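Local structure of DinB-like domain-containing protein (Enterococcus faecalis, 3CEX) at residues 32-37 and 43-48; 57-62 and 115-120; 76-81 and 108-113; 132-137 and 142-147. The protein is of unknown function but belongs to the DinB superfamily of helical-bundle proteins, several relatives of which are metal-dependent enzymes. One frame throughout, in Å; residues are numbered along the deposited sequence.

Interaction 1. Residues 32-37 and 43-48; sequences EANTMP and SVTWLM
Ala-33 and Thr-45 meet where the contact is tightest. Ala-33 O accepts from Thr-45 N at 2.9 Å, with 162° at the hydrogen, the donor standing above the carbonyl plane and not on a lone pair. The same oxygen presses on Ser-43 CB at 3.3 Å, and Ala-33 CB lies 3.5 Å from Thr-45 OG1. With chi1 at -68°, the threonine hydroxyl sits beside its own backbone N and donates to Asn-34 OD1 at 2.9 Å, tilted from the amide's carbonyl plane. Asn-34 ND2 is bonded in turn to Val-101 O, which pins the rotation of the amide. Ser-43 is the N-cap of helix 44-62: its OG accepts from Trp-46 N at 2.9 Å, while its CB is directed at residues 32-37 and also abuts Thr-35 O. In the first turn of helix 44-62 the N-H of Trp-46 is thus capped from within, and that of Thr-45 is taken by the preceding helix 30-33. On the looser side a water accepts from Val-44 N at 3.1 Å and lies between Glu-32 O and Thr-35 O. Met-36, a selenomethionine, reaches Ser-43 N through CB alone at 3.7 Å; its selenium end leads away from the serine.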
# COMPACT_ATOMS: atom_id res chain seq x y z
N GLU A 32 -10.00 -16.79 -13.10
CA GLU A 32 -9.82 -16.48 -11.68
C GLU A 32 -9.56 -15.00 -11.46
O GLU A 32 -10.14 -14.40 -10.55
CB GLU A 32 -8.69 -17.30 -11.07
CG GLU A 32 -9.13 -18.75 -10.74
CD GLU A 32 -7.98 -19.73 -10.61
OE1 GLU A 32 -6.79 -19.33 -10.76
OE2 GLU A 32 -8.28 -20.93 -10.33
N ALA A 33 -8.68 -14.44 -12.28
CA ALA A 33 -8.34 -13.01 -12.20
C ALA A 33 -9.57 -12.14 -12.41
O ALA A 33 -9.68 -11.07 -11.82
CB ALA A 33 -7.28 -12.66 -13.25
N ASN A 34 -10.46 -12.58 -13.30
CA ASN A 34 -11.71 -11.86 -13.59
C ASN A 34 -12.80 -12.02 -12.51
O ASN A 34 -13.87 -11.43 -12.63
CB ASN A 34 -12.30 -12.37 -14.92
CG ASN A 34 -11.53 -11.89 -16.12
OD1 ASN A 34 -10.87 -10.87 -16.07
ND2 ASN A 34 -11.66 -12.60 -17.23
N THR A 35 -12.57 -12.85 -11.51
CA THR A 35 -13.60 -13.21 -10.56
C THR A 35 -13.67 -12.22 -9.42
O THR A 35 -12.68 -11.99 -8.70
CB THR A 35 -13.37 -14.60 -10.00
OG1 THR A 35 -13.47 -15.54 -11.08
CG2 THR A 35 -14.43 -14.96 -8.91
N MSE A 36 -14.86 -11.64 -9.22
CA MSE A 36 -15.03 -10.76 -8.06
C MSE A 36 -15.76 -11.51 -6.97
O MSE A 36 -16.89 -11.98 -7.18
CB MSE A 36 -15.58 -9.37 -8.44
CG MSE A 36 -17.01 -9.17 -8.64
SE MSE A 36 -17.29 -7.22 -8.91
CE MSE A 36 -17.40 -6.56 -7.09
N PRO A 37 -15.07 -11.77 -5.84
CA PRO A 37 -15.66 -12.65 -4.82
C PRO A 37 -16.85 -12.10 -4.01
O PRO A 37 -17.51 -12.88 -3.32
CB PRO A 37 -14.46 -13.01 -3.91
CG PRO A 37 -13.42 -12.03 -4.16
CD PRO A 37 -13.71 -11.34 -5.48
N SER A 43 -12.22 -7.81 -8.19
CA SER A 43 -11.37 -8.81 -8.83
C SER A 43 -9.96 -8.30 -8.96
O SER A 43 -9.73 -7.09 -8.95
CB SER A 43 -11.91 -9.15 -10.23
OG SER A 43 -11.80 -8.09 -11.15
N VAL A 44 -9.02 -9.23 -9.10
CA VAL A 44 -7.63 -8.85 -9.40
C VAL A 44 -7.56 -8.12 -10.74
O VAL A 44 -6.85 -7.13 -10.86
CB VAL A 44 -6.66 -10.06 -9.34
CG1 VAL A 44 -5.25 -9.70 -9.83
CG2 VAL A 44 -6.59 -10.58 -7.91
N THR A 45 -8.34 -8.54 -11.72
CA THR A 45 -8.40 -7.83 -13.00
C THR A 45 -8.83 -6.37 -12.79
O THR A 45 -8.16 -5.44 -13.29
CB THR A 45 -9.35 -8.48 -14.00
OG1 THR A 45 -8.83 -9.74 -14.40
CG2 THR A 45 -9.52 -7.59 -15.25
N TRP A 46 -9.90 -6.15 -12.02
CA TRP A 46 -10.33 -4.75 -11.74
C TRP A 46 -9.24 -3.93 -11.03
O TRP A 46 -8.98 -2.79 -11.39
CB TRP A 46 -11.61 -4.72 -10.92
CG TRP A 46 -12.25 -3.34 -10.80
CD1 TRP A 46 -13.31 -2.87 -11.53
CD2 TRP A 46 -11.88 -2.26 -9.92
NE1 TRP A 46 -13.62 -1.60 -11.17
CE2 TRP A 46 -12.76 -1.18 -10.18
CE3 TRP A 46 -10.89 -2.10 -8.93
CZ2 TRP A 46 -12.69 0.05 -9.49
CZ3 TRP A 46 -10.81 -0.87 -8.24
CH2 TRP A 46 -11.70 0.19 -8.54
N LEU A 47 -8.62 -4.54 -10.02
CA LEU A 47 -7.57 -3.86 -9.22
C LEU A 47 -6.37 -3.46 -10.05
O LEU A 47 -5.85 -2.35 -9.91
CB LEU A 47 -7.13 -4.75 -8.05
CG LEU A 47 -8.22 -4.88 -6.97
CD1 LEU A 47 -7.97 -6.05 -6.03
CD2 LEU A 47 -8.31 -3.52 -6.17
N MSE A 48 -5.91 -4.35 -10.91
CA MSE A 48 -4.75 -4.05 -11.78
C MSE A 48 -5.10 -3.06 -12.87
O MSE A 48 -4.34 -2.17 -13.12
CB MSE A 48 -4.23 -5.32 -12.45
CG MSE A 48 -3.30 -6.03 -11.64
SE MSE A 48 -2.38 -7.50 -12.51
CE MSE A 48 -0.87 -6.73 -13.40
O HOH W 1 -9.98 -12.12 -8.73

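Interaction 2. Residues 57-62 and 115-120; sequences LQISAL and VALTKS
Two long helices of the bundle, 44-62 and 104-124, pack side by side here through Ile-59, Ser-60, Leu-117 and Thr-118. Their segments run in broadly the same direction, 38° apart, with axes 9.7 Å from each other at closest approach. Parallel neighbours linked by a long connection are consistent with the up-down-down-up arrangement of the DinB fold. Ile-59 is the central side chain and works with both of its branches. Its CG2, anti to the backbone N, lies 3.9 Å from Leu-117 CG, and the isoleucine and leucine lie alongside each other, running opposite ways. The other branch stands beside the backbone N (chi1 -64°) and is turned to Thr-118, whose side chain lies roughly perpendicular to that of the isoleucine: Ile-59 CG1 is 3.6 Å from Thr-118 OG1, and Ile-59 CD1 is 4.0 Å from Thr-118 CG2. Leu-117 reaches further across, its CD2 coming to 3.6 Å from Ser-60 OG. These oxygens meet only carbon across the interface because their polar needs are met at home: Ser-60 OG is bonded to Asp-56 O and Thr-118 OG1 to Ser-114 O, each one turn back in its own helix. The hydroxyls can therefore lie in an apolar seam. Around it, helix 144-170 brings Leu-148 against Ile-59, and Tyr-121, one turn beyond Leu-117 in helix 104-124, touches the same isoleucine. From helix 8-25, Leu-14 packs on Thr-118, so residues of all four long helices gather about the seam.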
# COMPACT_ATOMS: atom_id res chain seq x y z
N LEU A 57 -4.15 8.22 -15.83
CA LEU A 57 -4.96 9.45 -15.79
C LEU A 57 -4.35 10.58 -14.95
O LEU A 57 -4.33 11.73 -15.37
CB LEU A 57 -6.36 9.16 -15.28
CG LEU A 57 -7.28 8.49 -16.31
CD1 LEU A 57 -8.63 8.19 -15.63
CD2 LEU A 57 -7.46 9.35 -17.55
N GLN A 58 -3.85 10.25 -13.77
CA GLN A 58 -3.34 11.31 -12.89
C GLN A 58 -2.02 11.92 -13.38
O GLN A 58 -1.84 13.15 -13.32
CB GLN A 58 -3.15 10.81 -11.47
CG GLN A 58 -4.44 10.41 -10.75
CD GLN A 58 -5.37 11.56 -10.43
OE1 GLN A 58 -5.23 12.69 -10.93
NE2 GLN A 58 -6.36 11.26 -9.61
N ILE A 59 -1.09 11.06 -13.80
CA ILE A 59 0.19 11.51 -14.30
C ILE A 59 -0.01 12.19 -15.63
O ILE A 59 0.62 13.20 -15.89
CB ILE A 59 1.25 10.37 -14.44
CG1 ILE A 59 1.59 9.76 -13.08
CG2 ILE A 59 2.52 10.90 -15.15
CD1 ILE A 59 2.36 10.68 -12.16
N SER A 60 -0.88 11.67 -16.48
CA SER A 60 -1.11 12.33 -17.78
C SER A 60 -1.72 13.73 -17.60
O SER A 60 -1.36 14.64 -18.32
CB SER A 60 -1.98 11.47 -18.71
OG SER A 60 -1.27 10.29 -19.06
N ALA A 61 -2.63 13.88 -16.64
CA ALA A 61 -3.20 15.18 -16.25
C ALA A 61 -2.14 16.18 -15.71
O ALA A 61 -2.14 17.33 -16.09
CB ALA A 61 -4.34 14.99 -15.24
N LEU A 62 -1.24 15.74 -14.84
CA LEU A 62 -0.10 16.58 -14.41
C LEU A 62 0.84 16.95 -15.57
O LEU A 62 1.51 17.98 -15.53
CB LEU A 62 0.73 15.87 -13.34
CG LEU A 62 0.06 15.66 -11.99
CD1 LEU A 62 0.96 14.82 -11.13
CD2 LEU A 62 -0.30 17.00 -11.30
N VAL A 115 3.24 2.36 -15.14
CA VAL A 115 4.36 2.50 -14.21
C VAL A 115 5.52 3.24 -14.87
O VAL A 115 6.10 4.13 -14.26
CB VAL A 115 4.80 1.12 -13.63
CG1 VAL A 115 6.12 1.24 -12.85
CG2 VAL A 115 3.68 0.58 -12.73
N ALA A 116 5.84 2.89 -16.12
CA ALA A 116 6.91 3.57 -16.86
C ALA A 116 6.67 5.07 -16.97
O ALA A 116 7.58 5.86 -16.75
CB ALA A 116 7.08 2.98 -18.27
N LEU A 117 5.47 5.43 -17.37
CA LEU A 117 5.05 6.82 -17.47
C LEU A 117 5.24 7.55 -16.14
O LEU A 117 5.78 8.68 -16.09
CB LEU A 117 3.56 6.88 -17.87
CG LEU A 117 2.95 8.28 -18.03
CD1 LEU A 117 3.43 8.99 -19.33
CD2 LEU A 117 1.39 8.21 -17.95
N THR A 118 4.80 6.91 -15.06
CA THR A 118 4.88 7.48 -13.71
C THR A 118 6.34 7.72 -13.36
O THR A 118 6.72 8.81 -12.95
CB THR A 118 4.17 6.58 -12.68
OG1 THR A 118 2.81 6.38 -13.09
CG2 THR A 118 4.20 7.20 -11.27
N LYS A 119 7.18 6.72 -13.59
CA LYS A 119 8.59 6.83 -13.22
C LYS A 119 9.32 7.88 -14.04
O LYS A 119 10.23 8.54 -13.53
CB LYS A 119 9.29 5.48 -13.38
CG LYS A 119 8.84 4.45 -12.36
CD LYS A 119 9.37 3.04 -12.71
CE LYS A 119 10.57 2.70 -11.95
NZ LYS A 119 11.15 1.36 -12.35
N SER A 120 8.95 8.01 -15.31
CA SER A 120 9.45 9.06 -16.17
C SER A 120 9.08 10.43 -15.63
O SER A 120 9.92 11.30 -15.57
CB SER A 120 8.90 8.92 -17.59
OG SER A 120 9.34 10.00 -18.41

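Interaction 3. Residues 76-81 and 108-113; sequences EKFALD and SDYLAA
Phe-78 and Tyr-110 make this contact by themselves, burying similar amounts of surface, 41 and 37 Å² respectively. Phe-78 closes the short helix 74-78, after which Ala-79 takes a positive phi and the chain leaves as a loop; Tyr-110 projects from helix 104-124. Their CA atoms are 9.7 Å apart, and the two side chains bridge that distance by pointing at each other and meeting nearly perpendicular. The phenylalanine arrives with one end of its ring: CE1 comes to 3.8 Å from Tyr-110 CD2, and CZ to 4.0 Å from that same carbon. Tyr-110 CB lies in the plane of the phenyl ring, at its edge, 3.9 Å from Phe-78 CE1. On the tyrosine, CG sits anti to the backbone N (chi1 -179°), which sends the ring outward from its helix and leaves CB and the CD2 side to receive the phenylalanine. The ring planes are 71° apart and the centroids 5.8 Å, an oblique pairing. Further aromatics meet these rings: Trp-69 touches each of them, Trp-74 the tyrosine, and Trp-49 of helix 44-62 the phenylalanine. The tyrosine hydroxyl is hydrogen-bonded to Asp-56 OD2. Carbon thus meets carbon throughout the pair, so this small contact between helix 74-78 and helix 104-124 probably rests on van der Waals packing and exclusion of water, whereas the one polar group of the pair finds its partner on helix 44-62 and helps to fix where the far end of the tyrosine lies.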
# COMPACT_ATOMS: atom_id res chain seq x y z
N GLU A 76 -9.18 0.03 -26.80
CA GLU A 76 -9.57 -0.95 -27.85
C GLU A 76 -9.12 -2.38 -27.56
O GLU A 76 -9.78 -3.32 -27.93
CB GLU A 76 -9.02 -0.53 -29.21
CG GLU A 76 -9.65 0.74 -29.78
CD GLU A 76 -8.85 2.00 -29.45
OE1 GLU A 76 -8.12 2.01 -28.45
OE2 GLU A 76 -8.98 2.99 -30.20
N LYS A 77 -7.99 -2.55 -26.87
CA LYS A 77 -7.50 -3.88 -26.48
C LYS A 77 -8.33 -4.49 -25.38
O LYS A 77 -8.57 -5.70 -25.37
CB LYS A 77 -6.06 -3.80 -25.97
CG LYS A 77 -5.06 -3.18 -26.94
CD LYS A 77 -5.06 -3.85 -28.26
CE LYS A 77 -4.59 -5.28 -28.19
NZ LYS A 77 -4.40 -5.74 -29.60
N PHE A 78 -8.76 -3.65 -24.44
CA PHE A 78 -9.56 -4.07 -23.32
C PHE A 78 -11.00 -4.33 -23.77
O PHE A 78 -11.64 -5.27 -23.30
CB PHE A 78 -9.50 -3.03 -22.19
CG PHE A 78 -8.33 -3.20 -21.27
CD1 PHE A 78 -7.10 -2.65 -21.56
CD2 PHE A 78 -8.47 -3.92 -20.09
CE1 PHE A 78 -6.03 -2.81 -20.68
CE2 PHE A 78 -7.40 -4.10 -19.24
CZ PHE A 78 -6.19 -3.53 -19.53
N ALA A 79 -11.50 -3.47 -24.66
CA ALA A 79 -12.90 -3.52 -25.16
C ALA A 79 -13.93 -3.70 -24.05
O ALA A 79 -14.82 -4.56 -24.12
CB ALA A 79 -13.06 -4.59 -26.26
N LEU A 80 -13.83 -2.86 -23.03
CA LEU A 80 -14.73 -2.93 -21.87
C LEU A 80 -16.15 -2.54 -22.26
O LEU A 80 -16.35 -1.65 -23.07
CB LEU A 80 -14.22 -2.03 -20.74
CG LEU A 80 -12.86 -2.34 -20.09
CD1 LEU A 80 -12.63 -1.41 -18.90
CD2 LEU A 80 -12.80 -3.78 -19.67
N ASP A 81 -17.15 -3.21 -21.68
CA ASP A 81 -18.54 -2.78 -21.84
C ASP A 81 -18.85 -1.63 -20.87
O ASP A 81 -19.83 -1.66 -20.14
CB ASP A 81 -19.50 -3.96 -21.66
CG ASP A 81 -20.91 -3.70 -22.25
OD1 ASP A 81 -21.14 -2.73 -23.08
OD2 ASP A 81 -21.79 -4.53 -21.89
N SER A 108 -0.77 -6.94 -17.51
CA SER A 108 0.64 -6.74 -17.27
C SER A 108 1.20 -5.63 -18.13
O SER A 108 2.03 -4.82 -17.67
CB SER A 108 1.43 -8.00 -17.58
OG SER A 108 1.14 -8.99 -16.64
N ASP A 109 0.80 -5.64 -19.41
CA ASP A 109 1.30 -4.66 -20.39
C ASP A 109 0.83 -3.24 -20.10
O ASP A 109 1.62 -2.26 -20.15
CB ASP A 109 0.91 -5.09 -21.81
CG ASP A 109 1.62 -6.33 -22.29
OD1 ASP A 109 2.61 -6.77 -21.65
OD2 ASP A 109 1.19 -6.87 -23.34
N TYR A 110 -0.45 -3.08 -19.76
CA TYR A 110 -0.95 -1.74 -19.48
C TYR A 110 -0.39 -1.22 -18.15
O TYR A 110 0.00 -0.05 -18.03
CB TYR A 110 -2.49 -1.71 -19.51
CG TYR A 110 -3.11 -0.34 -19.25
CD1 TYR A 110 -2.56 0.82 -19.80
CD2 TYR A 110 -4.23 -0.22 -18.48
CE1 TYR A 110 -3.15 2.10 -19.54
CE2 TYR A 110 -4.81 1.03 -18.23
CZ TYR A 110 -4.27 2.18 -18.75
OH TYR A 110 -4.88 3.40 -18.48
N LEU A 111 -0.30 -2.08 -17.14
CA LEU A 111 0.34 -1.66 -15.89
C LEU A 111 1.81 -1.27 -16.08
O LEU A 111 2.26 -0.25 -15.55
CB LEU A 111 0.22 -2.74 -14.79
CG LEU A 111 0.70 -2.37 -13.38
CD1 LEU A 111 -0.07 -1.14 -12.83
CD2 LEU A 111 0.48 -3.59 -12.41
N ALA A 112 2.55 -2.05 -16.85
CA ALA A 112 3.97 -1.74 -17.13
C ALA A 112 4.11 -0.39 -17.84
O ALA A 112 5.02 0.40 -17.52
CB ALA A 112 4.63 -2.86 -17.99
N ALA A 113 3.21 -0.11 -18.80
CA ALA A 113 3.19 1.17 -19.48
C ALA A 113 2.87 2.30 -18.50
O ALA A 113 3.48 3.36 -18.57
CB ALA A 113 2.21 1.18 -20.65

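Interaction 4. Residues 132-137 and 142-147; sequences DVIDKN and VTRQVR
A chi1 of 62° sets Ile-134 CG1 between its own backbone N and carbonyl carbon, beside Val-142 CG1 at 3.9 Å, and a bend at chi3 (-53°) brings the guanidinium of Arg-144 back alongside Asp-132. There Arg-144 NH2 forms a salt bridge with Asp-132 OD2 at 3.2 Å, using the carboxylate's anti lone pair, with the two planes 82° apart. Ile-134 also serves both arginines: its CG2 lies over one face of the Arg-144 guanidinium, and its CD1 over a face of that of Arg-147, 3.7 Å from NH1. The backbones form a small antiparallel hairpin with a classic beta bulge, in which Ile-134 and Asp-135 both face Val-142. Val-142 O is gripped twice, by Ile-134 N at 2.8 Å and Asp-135 N at 3.1 Å, and Val-142 N returns a bond to Asp-135 O at 3.0 Å. Asp-132 O receives Arg-144 N at 2.9 Å where the strand gives way to helix 144-170, whose N-cap is Thr-143. Around the hairpin, Leu-62 of helix 44-62 packs on Ile-134 and both arginines, Tyr-121 OH of helix 104-124 binds Arg-144 NH1, and Glu-12 of the second subunit is hydrogen-bonded to Gln-145.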
# COMPACT_ATOMS: atom_id res chain seq x y z
N ASP A 132 3.60 23.46 -6.34
CA ASP A 132 2.59 24.08 -7.20
C ASP A 132 1.17 23.64 -6.82
O ASP A 132 0.91 22.46 -6.73
CB ASP A 132 2.81 23.66 -8.64
CG ASP A 132 4.03 24.33 -9.28
OD1 ASP A 132 4.58 25.29 -8.69
OD2 ASP A 132 4.41 23.89 -10.40
N VAL A 133 0.25 24.60 -6.66
CA VAL A 133 -1.17 24.28 -6.47
C VAL A 133 -1.83 23.86 -7.79
O VAL A 133 -1.88 24.62 -8.76
CB VAL A 133 -1.93 25.48 -5.79
CG1 VAL A 133 -3.45 25.26 -5.76
CG2 VAL A 133 -1.40 25.70 -4.38
N ILE A 134 -2.35 22.64 -7.83
CA ILE A 134 -3.02 22.13 -9.02
C ILE A 134 -4.55 22.15 -8.90
O ILE A 134 -5.24 22.15 -9.93
CB ILE A 134 -2.52 20.70 -9.44
CG1 ILE A 134 -2.78 19.65 -8.38
CG2 ILE A 134 -1.01 20.71 -9.80
CD1 ILE A 134 -2.51 18.28 -8.87
N ASP A 135 -5.08 22.20 -7.67
CA ASP A 135 -6.52 22.40 -7.46
C ASP A 135 -6.77 23.24 -6.23
O ASP A 135 -6.65 22.75 -5.12
CB ASP A 135 -7.27 21.06 -7.34
CG ASP A 135 -8.81 21.23 -7.43
OD1 ASP A 135 -9.33 22.35 -7.21
OD2 ASP A 135 -9.49 20.23 -7.71
N LYS A 136 -7.18 24.49 -6.44
CA LYS A 136 -7.34 25.43 -5.34
C LYS A 136 -8.64 25.21 -4.59
O LYS A 136 -8.81 25.73 -3.49
CB LYS A 136 -7.25 26.89 -5.83
CG LYS A 136 -8.33 27.33 -6.87
CD LYS A 136 -7.99 28.68 -7.58
CE LYS A 136 -7.98 29.85 -6.61
NZ LYS A 136 -7.53 31.16 -7.23
N ASN A 137 -9.57 24.43 -5.14
CA ASN A 137 -10.94 24.37 -4.60
C ASN A 137 -11.13 23.30 -3.51
O ASN A 137 -12.22 22.71 -3.38
CB ASN A 137 -11.93 24.20 -5.76
CG ASN A 137 -11.93 25.40 -6.69
OD1 ASN A 137 -11.96 26.55 -6.25
ND2 ASN A 137 -11.88 25.14 -7.98
N VAL A 142 -4.85 21.32 -3.23
CA VAL A 142 -4.10 20.18 -3.69
C VAL A 142 -2.90 20.68 -4.50
O VAL A 142 -3.07 21.44 -5.46
CB VAL A 142 -4.97 19.28 -4.56
CG1 VAL A 142 -4.16 18.09 -5.07
CG2 VAL A 142 -6.23 18.85 -3.79
N THR A 143 -1.72 20.22 -4.12
CA THR A 143 -0.48 20.53 -4.80
C THR A 143 -0.03 19.33 -5.61
O THR A 143 -0.56 18.23 -5.46
CB THR A 143 0.62 20.79 -3.77
OG1 THR A 143 0.78 19.61 -2.94
CG2 THR A 143 0.29 22.02 -2.90
N ARG A 144 0.98 19.54 -6.44
CA ARG A 144 1.55 18.46 -7.23
C ARG A 144 1.97 17.30 -6.30
O ARG A 144 1.75 16.13 -6.60
CB ARG A 144 2.73 18.98 -8.02
CG ARG A 144 3.20 18.13 -9.16
CD ARG A 144 4.21 18.90 -10.00
NE ARG A 144 3.71 20.21 -10.41
CZ ARG A 144 2.96 20.43 -11.48
NH1 ARG A 144 2.61 19.45 -12.30
NH2 ARG A 144 2.56 21.65 -11.74
N GLN A 145 2.58 17.68 -5.18
CA GLN A 145 3.14 16.75 -4.23
C GLN A 145 2.08 15.84 -3.64
O GLN A 145 2.26 14.62 -3.60
CB GLN A 145 3.84 17.52 -3.12
CG GLN A 145 4.50 16.62 -2.10
CD GLN A 145 5.58 17.35 -1.34
OE1 GLN A 145 6.40 18.04 -1.94
NE2 GLN A 145 5.61 17.18 -0.01
N VAL A 146 0.96 16.43 -3.24
CA VAL A 146 -0.18 15.69 -2.67
C VAL A 146 -0.71 14.68 -3.69
O VAL A 146 -0.99 13.52 -3.37
CB VAL A 146 -1.27 16.68 -2.18
CG1 VAL A 146 -2.60 15.96 -1.93
CG2 VAL A 146 -0.80 17.38 -0.88
N ARG A 147 -0.79 15.09 -4.95
CA ARG A 147 -1.33 14.24 -5.99
C ARG A 147 -0.39 13.05 -6.26
O ARG A 147 -0.86 11.92 -6.42
CB ARG A 147 -1.57 15.09 -7.22
CG ARG A 147 -1.99 14.42 -8.44
CD ARG A 147 -3.39 13.85 -8.37
NE ARG A 147 -4.38 14.57 -7.58
CZ ARG A 147 -5.25 15.47 -8.04
NH1 ARG A 147 -5.23 15.88 -9.29
NH2 ARG A 147 -6.15 15.98 -7.22

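From the N terminus, interaction 1 comes first, closing the short loop that leads from helix 30-33 into helix 44-62. Further along that helix, interaction 2 opens, and it closes on helix 104-124 after 52 intervening residues. Interaction 3 is nested inside that loop, fastening helix 74-78 to an earlier part of helix 104-124. Interaction 4 follows in series and closes the hairpin that leads into helix 144-170; none of the four cross. Interactions 1 and 3 touch where Met-48 packs on Leu-111, and interactions 2 and 4 where Leu-62 meets Ile-134. Interactions 1 and 4 lie on opposite sides of the chain's centre, about 32 Å apart between centres.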